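Long-range contact in type IV pilus biogenesis factor PilY1 (Pseudomonas aeruginosa, PDB 3HX6), which primes type IV pilus assembly, takes part in adhesion to host cells and, probably through calcium binding and release, regulates pilus retraction and twitching motility: residues A[315-327]-A[363-375]. The protein carries 3 engineered substitutions. Numbering follows the deposited sequence.
Sequences LYSAVDSAGAAQA and SRAQTLYGIWDQQ
L315 and Y316, at the classic beta bulge facing L277 near the end of outermost strand 307-317, lie over strand 367-373 with CA atoms of Y316 and I371 7.6 Å apart, joining two neighbouring sheets of the C-terminal beta-propeller domain by side chains. I371 fits between L315 and Y316: its CG2 branch, anti to the backbone N, faces L315, while CD1 sits over one face of the Y316 ring in a CH-pi contact, 3.8 Å from the centroid. The Y316 and Y369 rings meet obliquely, planes at 48°; A318 CB also touches Y369 CE1. A water joins both tyrosine hydroxyls and accepts from V319 N. Beyond the strand, extended Q326 brings its amide to the Y369 ring edge, where NE2 donates to Y369 OH at 2.5 Å. Q326 OE1 comes within 2.8 Å of T367 OG1, whose hydroxyl is hydrogen-bonded to D437 of strand 433-437. At the far end, D320, which opens the type I turn D320-G323, turns its carboxylate to R364. D320 OD1 accepts from A324 N, just past the turn, leaving OD2 for the salt bridge: R364 NE, 2.8 Å away, donates nearly straight (160°) to the anti lone pair of D320 OD2, carboxylate and guanidinium planes almost perpendicular.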
ATOM      1  N   LEU A 315     -24.250 -27.815  -3.448  1.00 15.67           N
ATOM      2  CA  LEU A 315     -24.561 -26.766  -4.411  1.00 14.35           C
ATOM      3  C   LEU A 315     -24.286 -27.299  -5.812  1.00 13.29           C
ATOM      4  O   LEU A 315     -24.975 -26.952  -6.774  1.00 12.78           O
ATOM      5  CB  LEU A 315     -23.670 -25.543  -4.175  1.00 13.17           C
ATOM      6  CG  LEU A 315     -23.859 -24.361  -5.129  1.00 11.52           C
ATOM      7  CD1 LEU A 315     -25.146 -23.602  -4.762  1.00 11.75           C
ATOM      8  CD2 LEU A 315     -22.664 -23.429  -5.023  1.00 11.31           C
ATOM      9  N   TYR A 316     -23.273 -28.152  -5.907  1.00 13.97           N
ATOM     10  CA  TYR A 316     -22.845 -28.702  -7.185  1.00 13.79           C
ATOM     11  C   TYR A 316     -21.967 -29.942  -6.970  1.00 14.38           C
ATOM     12  O   TYR A 316     -21.386 -30.125  -5.898  1.00 12.84           O
ATOM     13  CB  TYR A 316     -22.046 -27.614  -7.922  1.00 14.08           C
ATOM     14  CG  TYR A 316     -21.733 -27.902  -9.369  1.00 15.23           C
ATOM     15  CD1 TYR A 316     -20.501 -28.441  -9.751  1.00 14.87           C
ATOM     16  CD2 TYR A 316     -22.682 -27.654 -10.362  1.00 15.11           C
ATOM     17  CE1 TYR A 316     -20.225 -28.729 -11.098  1.00 15.43           C
ATOM     18  CE2 TYR A 316     -22.417 -27.936 -11.702  1.00 15.31           C
ATOM     19  CZ  TYR A 316     -21.195 -28.470 -12.064  1.00 15.91           C
ATOM     20  OH  TYR A 316     -20.955 -28.741 -13.394  1.00 17.64           O
ATOM     21  N   SER A 317     -21.897 -30.801  -7.983  1.00 13.93           N
ATOM     22  CA  SER A 317     -21.054 -31.997  -7.933  1.00 13.22           C
ATOM     23  C   SER A 317     -20.240 -31.988  -9.220  1.00 15.18           C
ATOM     24  O   SER A 317     -20.783 -32.160 -10.316  1.00 15.83           O
ATOM     25  CB  SER A 317     -21.899 -33.264  -7.849  1.00 12.69           C
ATOM     26  OG  SER A 317     -22.550 -33.353  -6.598  1.00 15.04           O
ATOM     27  N   ALA A 318     -18.937 -31.774  -9.073  1.00 13.97           N
ATOM     28  CA  ALA A 318     -18.016 -31.687 -10.198  1.00 15.25           C
ATOM     29  C   ALA A 318     -17.580 -33.010 -10.821  1.00 15.25           C
ATOM     30  O   ALA A 318     -17.050 -33.887 -10.142  1.00 15.06           O
ATOM     31  CB  ALA A 318     -16.771 -30.888  -9.775  1.00 12.25           C
ATOM     32  N   VAL A 319     -17.804 -33.128 -12.126  1.00 16.17           N
ATOM     33  CA  VAL A 319     -17.406 -34.304 -12.890  1.00 16.12           C
ATOM     34  C   VAL A 319     -16.777 -33.800 -14.183  1.00 16.04           C
ATOM     35  O   VAL A 319     -17.160 -32.743 -14.697  1.00 16.79           O
ATOM     36  CB  VAL A 319     -18.612 -35.215 -13.244  1.00 17.75           C
ATOM     37  CG1 VAL A 319     -19.250 -35.747 -11.968  1.00 17.40           C
ATOM     38  CG2 VAL A 319     -19.631 -34.444 -14.080  1.00 18.44           C
ATOM     39  N   ASP A 320     -15.803 -34.536 -14.709  1.00 16.96           N
ATOM     40  CA  ASP A 320     -15.167 -34.114 -15.947  1.00 19.45           C
ATOM     41  C   ASP A 320     -16.115 -34.300 -17.127  1.00 21.02           C
ATOM     42  O   ASP A 320     -17.307 -34.580 -16.945  1.00 20.82           O
ATOM     43  CB  ASP A 320     -13.869 -34.891 -16.193  1.00 19.03           C
ATOM     44  CG  ASP A 320     -14.064 -36.391 -16.145  1.00 20.22           C
ATOM     45  OD1 ASP A 320     -15.136 -36.873 -16.570  1.00 18.56           O
ATOM     46  OD2 ASP A 320     -13.132 -37.088 -15.692  1.00 19.01           O
ATOM     47  N   SER A 321     -15.573 -34.134 -18.331  1.00 22.92           N
ATOM     48  CA  SER A 321     -16.329 -34.266 -19.576  1.00 26.15           C
ATOM     49  C   SER A 321     -16.956 -35.648 -19.715  1.00 25.36           C
ATOM     50  O   SER A 321     -18.066 -35.783 -20.218  1.00 26.33           O
ATOM     51  CB  SER A 321     -15.405 -34.036 -20.777  1.00 27.71           C
ATOM     52  OG  SER A 321     -14.546 -32.935 -20.564  1.00 34.25           O
ATOM     53  N   ALA A 322     -16.231 -36.670 -19.272  1.00 24.33           N
ATOM     54  CA  ALA A 322     -16.702 -38.048 -19.364  1.00 24.98           C
ATOM     55  C   ALA A 322     -17.659 -38.435 -18.240  1.00 25.64           C
ATOM     56  O   ALA A 322     -18.278 -39.496 -18.289  1.00 28.30           O
ATOM     57  CB  ALA A 322     -15.511 -38.999 -19.385  1.00 23.71           C
ATOM     58  N   GLY A 323     -17.775 -37.581 -17.227  1.00 24.08           N
ATOM     59  CA  GLY A 323     -18.674 -37.874 -16.127  1.00 22.02           C
ATOM     60  C   GLY A 323     -18.011 -38.392 -14.865  1.00 21.17           C
ATOM     61  O   GLY A 323     -18.698 -38.776 -13.923  1.00 23.67           O
ATOM     62  N   ALA A 324     -16.683 -38.408 -14.842  1.00 21.14           N
ATOM     63  CA  ALA A 324     -15.937 -38.882 -13.679  1.00 20.03           C
ATOM     64  C   ALA A 324     -15.768 -37.759 -12.658  1.00 19.61           C
ATOM     65  O   ALA A 324     -15.474 -36.616 -13.018  1.00 17.93           O
ATOM     66  CB  ALA A 324     -14.575 -39.401 -14.112  1.00 20.72           C
ATOM     67  N   ALA A 325     -15.957 -38.100 -11.387  1.00 17.81           N
ATOM     68  CA  ALA A 325     -15.849 -37.155 -10.281  1.00 17.31           C
ATOM     69  C   ALA A 325     -14.502 -36.450 -10.239  1.00 17.42           C
ATOM     70  O   ALA A 325     -13.473 -37.064 -10.478  1.00 18.86           O
ATOM     71  CB  ALA A 325     -16.084 -37.885  -8.961  1.00 17.35           C
ATOM     72  N   GLN A 326     -14.517 -35.160  -9.916  1.00 16.92           N
ATOM     73  CA  GLN A 326     -13.296 -34.364  -9.821  1.00 15.37           C
ATOM     74  C   GLN A 326     -13.130 -33.857  -8.394  1.00 15.55           C
ATOM     75  O   GLN A 326     -13.937 -33.065  -7.918  1.00 13.58           O
ATOM     76  CB  GLN A 326     -13.367 -33.157 -10.751  1.00 14.49           C
ATOM     77  CG  GLN A 326     -13.349 -33.487 -12.220  1.00 14.68           C
ATOM     78  CD  GLN A 326     -13.704 -32.286 -13.057  1.00 16.69           C
ATOM     79  OE1 GLN A 326     -13.002 -31.944 -14.013  1.00 16.38           O
ATOM     80  NE2 GLN A 326     -14.806 -31.633 -12.704  1.00 11.04           N
ATOM     81  N   ALA A 327     -12.078 -34.302  -7.722  1.00 15.72           N
ATOM     82  CA  ALA A 327     -11.828 -33.876  -6.355  1.00 16.27           C
ATOM     83  C   ALA A 327     -11.602 -32.372  -6.288  1.00 16.36           C
ATOM     84  O   ALA A 327     -11.062 -31.769  -7.220  1.00 15.85           O
ATOM     85  CB  ALA A 327     -10.608 -34.601  -5.802  1.00 16.62           C
ATOM     86  N   SER A 363      -5.577 -38.343 -17.964  1.00 29.36           N
ATOM     87  CA  SER A 363      -6.688 -39.119 -18.501  1.00 28.60           C
ATOM     88  C   SER A 363      -7.943 -38.262 -18.568  1.00 28.34           C
ATOM     89  O   SER A 363      -8.937 -38.633 -19.196  1.00 29.20           O
ATOM     90  CB  SER A 363      -6.964 -40.335 -17.614  1.00 30.03           C
ATOM     91  OG  SER A 363      -7.504 -39.933 -16.363  1.00 30.62           O
ATOM     92  N   ARG A 364      -7.885 -37.109 -17.913  1.00 26.91           N
ATOM     93  CA  ARG A 364      -9.020 -36.196 -17.864  1.00 24.28           C
ATOM     94  C   ARG A 364      -8.548 -34.803 -17.482  1.00 21.95           C
ATOM     95  O   ARG A 364      -7.445 -34.627 -16.966  1.00 17.93           O
ATOM     96  CB  ARG A 364     -10.039 -36.695 -16.828  1.00 27.44           C
ATOM     97  CG  ARG A 364      -9.435 -37.676 -15.823  1.00 30.02           C
ATOM     98  CD  ARG A 364      -9.512 -37.187 -14.391  1.00 30.86           C
ATOM     99  NE  ARG A 364     -10.897 -36.978 -14.012  1.00 32.22           N
ATOM    100  CZ  ARG A 364     -11.339 -36.898 -12.766  1.00 28.11           C
ATOM    101  NH1 ARG A 364     -10.504 -37.010 -11.739  1.00 23.56           N
ATOM    102  NH2 ARG A 364     -12.631 -36.710 -12.562  1.00 29.55           N
ATOM    103  N   ALA A 365      -9.395 -33.819 -17.738  1.00 19.22           N
ATOM    104  CA  ALA A 365      -9.076 -32.441 -17.415  1.00 19.19           C
ATOM    105  C   ALA A 365      -9.661 -32.064 -16.065  1.00 19.69           C
ATOM    106  O   ALA A 365     -10.708 -32.578 -15.667  1.00 21.17           O
ATOM    107  CB  ALA A 365      -9.638 -31.519 -18.483  1.00 17.77           C
ATOM    108  N   GLN A 366      -8.961 -31.189 -15.353  1.00 18.81           N
ATOM    109  CA  GLN A 366      -9.455 -30.680 -14.088  1.00 17.61           C
ATOM    110  C   GLN A 366     -10.209 -29.433 -14.545  1.00 17.70           C
ATOM    111  O   GLN A 366     -10.018 -28.976 -15.675  1.00 14.34           O
ATOM    112  CB  GLN A 366      -8.310 -30.348 -13.134  1.00 17.62           C
ATOM    113  CG  GLN A 366      -7.623 -31.593 -12.593  1.00 17.44           C
ATOM    114  CD  GLN A 366      -8.612 -32.622 -12.065  1.00 20.82           C
ATOM    115  OE1 GLN A 366      -9.492 -32.306 -11.261  1.00 19.94           O
ATOM    116  NE2 GLN A 366      -8.473 -33.861 -12.517  1.00 21.87           N
ATOM    117  N   THR A 367     -11.041 -28.865 -13.686  1.00 14.34           N
ATOM    118  CA  THR A 367     -11.863 -27.752 -14.126  1.00 13.18           C
ATOM    119  C   THR A 367     -12.058 -26.626 -13.124  1.00 13.97           C
ATOM    120  O   THR A 367     -11.969 -26.837 -11.917  1.00 12.83           O
ATOM    121  CB  THR A 367     -13.266 -28.305 -14.511  1.00 12.55           C
ATOM    122  OG1 THR A 367     -13.105 -29.443 -15.372  1.00 12.83           O
ATOM    123  CG2 THR A 367     -14.109 -27.254 -15.202  1.00 11.42           C
ATOM    124  N   LEU A 368     -12.325 -25.431 -13.646  1.00 12.99           N
ATOM    125  CA  LEU A 368     -12.618 -24.262 -12.821  1.00 12.44           C
ATOM    126  C   LEU A 368     -14.103 -24.013 -13.051  1.00 13.35           C
ATOM    127  O   LEU A 368     -14.546 -23.927 -14.198  1.00 14.89           O
ATOM    128  CB  LEU A 368     -11.836 -23.029 -13.275  1.00 11.66           C
ATOM    129  CG  LEU A 368     -12.075 -21.819 -12.358  1.00 11.08           C
ATOM    130  CD1 LEU A 368     -11.582 -22.149 -10.942  1.00 10.45           C
ATOM    131  CD2 LEU A 368     -11.343 -20.584 -12.913  1.00  9.70           C
ATOM    132  N   TYR A 369     -14.868 -23.907 -11.971  1.00 12.54           N
ATOM    133  CA  TYR A 369     -16.304 -23.686 -12.073  1.00 12.85           C
ATOM    134  C   TYR A 369     -16.754 -22.395 -11.424  1.00 12.81           C
ATOM    135  O   TYR A 369     -16.156 -21.929 -10.455  1.00 14.15           O
ATOM    136  CB  TYR A 369     -17.090 -24.821 -11.393  1.00 12.36           C
ATOM    137  CG  TYR A 369     -16.911 -26.188 -12.006  1.00 14.39           C
ATOM    138  CD1 TYR A 369     -15.949 -27.069 -11.520  1.00 12.31           C
ATOM    139  CD2 TYR A 369     -17.714 -26.604 -13.070  1.00 12.46           C
ATOM    140  CE1 TYR A 369     -15.788 -28.336 -12.074  1.00 14.49           C
ATOM    141  CE2 TYR A 369     -17.561 -27.868 -13.638  1.00 14.39           C
ATOM    142  CZ  TYR A 369     -16.599 -28.728 -13.136  1.00 13.77           C
ATOM    143  OH  TYR A 369     -16.440 -29.975 -13.689  1.00 14.80           O
ATOM    144  N   GLY A 370     -17.836 -21.846 -11.966  1.00 11.99           N
ATOM    145  CA  GLY A 370     -18.447 -20.648 -11.431  1.00 10.94           C
ATOM    146  C   GLY A 370     -19.923 -21.003 -11.331  1.00 13.62           C
ATOM    147  O   GLY A 370     -20.622 -21.023 -12.342  1.00 11.64           O
ATOM    148  N   ILE A 371     -20.400 -21.295 -10.122  1.00 13.79           N
ATOM    149  CA  ILE A 371     -21.794 -21.680  -9.918  1.00 13.15           C
ATOM    150  C   ILE A 371     -22.625 -20.621  -9.194  1.00 12.88           C
ATOM    151  O   ILE A 371     -22.231 -20.098  -8.159  1.00 10.23           O
ATOM    152  CB  ILE A 371     -21.891 -22.991  -9.105  1.00 12.19           C
ATOM    153  CG1 ILE A 371     -21.119 -24.104  -9.812  1.00 13.24           C
ATOM    154  CG2 ILE A 371     -23.361 -23.381  -8.926  1.00 14.49           C
ATOM    155  CD1 ILE A 371     -21.626 -24.433 -11.201  1.00  7.29           C
ATOM    156  N   TRP A 372     -23.799 -20.328  -9.732  1.00 12.40           N
ATOM    157  CA  TRP A 372     -24.662 -19.325  -9.129  1.00 13.48           C
ATOM    158  C   TRP A 372     -25.444 -19.846  -7.930  1.00 12.54           C
ATOM    159  O   TRP A 372     -26.258 -20.752  -8.064  1.00 14.61           O
ATOM    160  CB  TRP A 372     -25.643 -18.797 -10.174  1.00 14.17           C
ATOM    161  CG  TRP A 372     -26.426 -17.591  -9.750  1.00 17.16           C
ATOM    162  CD1 TRP A 372     -26.269 -16.862  -8.605  1.00 16.73           C
ATOM    163  CD2 TRP A 372     -27.446 -16.930 -10.509  1.00 15.70           C
ATOM    164  NE1 TRP A 372     -27.123 -15.788  -8.607  1.00 15.84           N
ATOM    165  CE2 TRP A 372     -27.856 -15.803  -9.764  1.00 16.89           C
ATOM    166  CE3 TRP A 372     -28.049 -17.180 -11.750  1.00 17.63           C
ATOM    167  CZ2 TRP A 372     -28.847 -14.921 -10.221  1.00 17.79           C
ATOM    168  CZ3 TRP A 372     -29.038 -16.302 -12.206  1.00 17.50           C
ATOM    169  CH2 TRP A 372     -29.424 -15.187 -11.439  1.00 17.38           C
ATOM    170  N   ASP A 373     -25.172 -19.290  -6.754  1.00 10.91           N
ATOM    171  CA  ASP A 373     -25.918 -19.651  -5.553  1.00 12.50           C
ATOM    172  C   ASP A 373     -26.894 -18.478  -5.443  1.00 11.50           C
ATOM    173  O   ASP A 373     -26.489 -17.373  -5.105  1.00 10.91           O
ATOM    174  CB  ASP A 373     -25.014 -19.678  -4.317  1.00 12.25           C
ATOM    175  CG  ASP A 373     -25.762 -20.092  -3.062  1.00 15.14           C
ATOM    176  OD1 ASP A 373     -27.012 -20.158  -3.111  1.00 15.51           O
ATOM    177  OD2 ASP A 373     -25.106 -20.344  -2.026  1.00 12.99           O
ATOM    178  N   GLN A 374     -28.170 -18.712  -5.742  1.00 13.92           N
ATOM    179  CA  GLN A 374     -29.160 -17.637  -5.705  1.00 16.81           C
ATOM    180  C   GLN A 374     -29.869 -17.457  -4.371  1.00 17.61           C
ATOM    181  O   GLN A 374     -30.727 -16.583  -4.235  1.00 17.75           O
ATOM    182  CB  GLN A 374     -30.223 -17.872  -6.776  1.00 17.38           C
ATOM    183  CG  GLN A 374     -29.682 -18.273  -8.125  1.00 17.53           C
ATOM    184  CD  GLN A 374     -30.768 -18.282  -9.179  1.00 20.11           C
ATOM    185  OE1 GLN A 374     -30.711 -19.041 -10.139  1.00 23.67           O
ATOM    186  NE2 GLN A 374     -31.763 -17.426  -9.003  1.00 20.32           N
ATOM    187  N   GLN A 375     -29.511 -18.271  -3.388  1.00 16.14           N
ATOM    188  CA  GLN A 375     -30.162 -18.214  -2.080  1.00 18.46           C
ATOM    189  C   GLN A 375     -29.169 -17.842  -0.990  1.00 18.61           C
ATOM    190  O   GLN A 375     -28.918 -18.625  -0.084  1.00 18.21           O
ATOM    191  CB  GLN A 375     -30.776 -19.578  -1.768  1.00 15.83           C
ATOM    192  CG  GLN A 375     -31.696 -20.089  -2.862  1.00 16.97           C
ATOM    193  CD  GLN A 375     -32.207 -21.488  -2.576  1.00 18.59           C
ATOM    194  OE1 GLN A 375     -31.489 -22.476  -2.745  1.00 21.25           O
ATOM    195  NE2 GLN A 375     -33.446 -21.577  -2.121  1.00 18.00           N
TER
HETATM  196  O   HOH W   1     -19.210 -30.733 -13.652  1.00 14.16           O
HETATM  197  O   HOH W   2      -9.108 -33.857  -8.964  1.00 24.42           O
HETATM  198  O   HOH W   3     -10.588 -36.856  -8.476  1.00 28.67           O